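Local coordinates for molybdopterin-guanine dinucleotide biosynthesis protein B (MobB) (Archaeoglobus fulgidus, PDB 2F1R) that probably binds GTP as a P-loop NTPase-like protein and takes part in making the molybdopterin-guanine dinucleotide cofactor, at residues R21-P24 with I25-R29. Numbering follows the deposited sequence.
Sequences RMMP and ILRER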
loop_
_atom_site.group_PDB
_atom_site.type_symbol
_atom_site.label_atom_id
_atom_site.label_comp_id
_atom_site.label_asym_id
_atom_site.label_seq_id
_atom_site.Cartn_x
_atom_site.Cartn_y
_atom_site.Cartn_z
ATOM N N ARG A 21 -17.374 5.995 -12.092
ATOM C CA ARG A 21 -18.798 6.331 -12.076
ATOM C C ARG A 21 -19.610 5.367 -11.231
ATOM O O ARG A 21 -20.521 5.775 -10.549
ATOM C CB ARG A 21 -19.362 6.400 -13.512
ATOM C CG ARG A 21 -18.957 7.713 -14.219
ATOM C CD ARG A 21 -19.724 7.935 -15.545
ATOM N NE ARG A 21 -19.548 6.758 -16.402
ATOM C CZ ARG A 21 -20.123 6.539 -17.592
ATOM N NH1 ARG A 21 -20.944 7.449 -18.159
ATOM N NH2 ARG A 21 -19.865 5.369 -18.209
ATOM N N MET A 22 -19.297 4.071 -11.270
ATOM C CA MET A 22 -20.048 3.135 -10.409
ATOM C C MET A 22 -19.716 3.300 -8.898
ATOM O O MET A 22 -20.604 3.180 -8.040
ATOM C CB MET A 22 -19.811 1.683 -10.818
ATOM C CG MET A 22 -20.377 1.260 -12.193
ATOM S SD MET A 22 -20.355 -0.548 -12.426
ATOM C CE MET A 22 -18.579 -0.891 -12.166
ATOM N N MET A 23 -18.438 3.557 -8.595
ATOM C CA MET A 23 -17.937 3.592 -7.210
ATOM C C MET A 23 -18.830 4.320 -6.161
ATOM O O MET A 23 -19.222 3.698 -5.136
ATOM C CB MET A 23 -16.437 4.036 -7.176
ATOM C CG MET A 23 -15.631 3.538 -5.923
ATOM S SD MET A 23 -15.686 1.780 -5.672
ATOM C CE MET A 23 -14.850 1.276 -7.141
ATOM N N PRO A 24 -19.190 5.603 -6.392
ATOM C CA PRO A 24 -20.107 6.219 -5.373
ATOM C C PRO A 24 -21.404 5.423 -5.105
ATOM O O PRO A 24 -21.815 5.348 -3.964
ATOM C CB PRO A 24 -20.448 7.584 -5.948
ATOM C CG PRO A 24 -19.306 7.901 -6.915
ATOM C CD PRO A 24 -18.827 6.549 -7.461
ATOM N N ILE A 25 -22.029 4.816 -6.113
ATOM C CA ILE A 25 -23.219 3.989 -5.865
ATOM C C ILE A 25 -22.891 2.721 -5.057
ATOM O O ILE A 25 -23.602 2.377 -4.103
ATOM C CB ILE A 25 -23.960 3.550 -7.176
ATOM C CG1 ILE A 25 -24.487 4.730 -7.975
ATOM C CG2 ILE A 25 -25.162 2.665 -6.833
ATOM C CD1 ILE A 25 -23.552 5.258 -8.971
ATOM N N LEU A 26 -21.838 2.007 -5.453
ATOM C CA LEU A 26 -21.417 0.812 -4.703
ATOM C C LEU A 26 -21.154 1.167 -3.229
ATOM O O LEU A 26 -21.630 0.486 -2.339
ATOM C CB LEU A 26 -20.161 0.166 -5.329
ATOM C CG LEU A 26 -20.350 -0.245 -6.776
ATOM C CD1 LEU A 26 -18.996 -0.511 -7.534
ATOM C CD2 LEU A 26 -21.358 -1.425 -6.915
ATOM N N ARG A 27 -20.400 2.243 -3.003
ATOM C CA ARG A 27 -20.055 2.719 -1.654
ATOM C C ARG A 27 -21.251 3.226 -0.812
ATOM O O ARG A 27 -21.303 2.986 0.397
ATOM C CB ARG A 27 -19.004 3.804 -1.734
ATOM C CG ARG A 27 -17.626 3.387 -2.330
ATOM C CD ARG A 27 -16.844 2.315 -1.549
ATOM N NE ARG A 27 -16.953 2.449 -0.097
ATOM C CZ ARG A 27 -16.370 3.401 0.619
ATOM N NH1 ARG A 27 -15.620 4.315 0.024
ATOM N NH2 ARG A 27 -16.529 3.431 1.926
ATOM N N GLU A 28 -22.216 3.907 -1.430
ATOM C CA GLU A 28 -23.447 4.309 -0.691
ATOM C C GLU A 28 -24.170 3.138 -0.033
ATOM O O GLU A 28 -24.821 3.314 0.996
ATOM C CB GLU A 28 -24.392 5.161 -1.541
ATOM C CG GLU A 28 -24.007 6.677 -1.559
ATOM C CD GLU A 28 -22.509 6.978 -1.190
ATOM O OE1 GLU A 28 -21.680 7.229 -2.122
ATOM O OE2 GLU A 28 -22.175 6.966 0.050
ATOM N N ARG A 29 -23.984 1.935 -0.587
ATOM C CA ARG A 29 -24.492 0.709 0.053
ATOM C C ARG A 29 -23.577 0.257 1.164
ATOM O O ARG A 29 -23.633 -0.900 1.567
ATOM C CB ARG A 29 -24.602 -0.449 -0.937
ATOM C CG ARG A 29 -25.245 -0.109 -2.214
ATOM C CD ARG A 29 -26.730 -0.260 -2.133
ATOM N NE ARG A 29 -27.361 0.679 -3.064
ATOM C CZ ARG A 29 -28.525 0.469 -3.684
ATOM N NH1 ARG A 29 -29.202 -0.664 -3.497
ATOM N NH2 ARG A 29 -29.011 1.394 -4.508
#
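With CG anti to its carbonyl carbon (chi1 -58°), Leu26 leans back along the helix, and its CD1 comes to rest 4.0 Å from CB of Met22, one turn earlier. CD1 also lies 4.4 Å from SD of Met23, whose chain sets out anti to its backbone N (chi1 -155°) and then bends twice. One leucine methyl thus meets the base of one methionine and nears the sulfur of another, which suits a buried position. Were Leu26 cut back to an alanine, both would probably lose this neighbour, opening a gap on the buried face. These residues form the last turns of helix 12-28, which follows a probable Walker A P-loop; Met22 packs on Ile152 and Ile156 of helix 149-160, Met23 on Val33 and Val35 of strand 33-37. Pro24, lacking an N-H, kinks the helix, yet regular bonding resumes with Leu26 N to Met22 O (3.1 Å), Arg27 N to Met23 O (2.8 Å, almost straight) and Glu28 N to Pro24 O (2.9 Å). Arg27 lays its methylene CG across Met23 CG, 4.1 Å away, and beside SD, while NE bonds Leu31 O. On a partly exposed face, apolar Ile25 rests CD1 against Arg21 O at van der Waals distance, 3.5 Å.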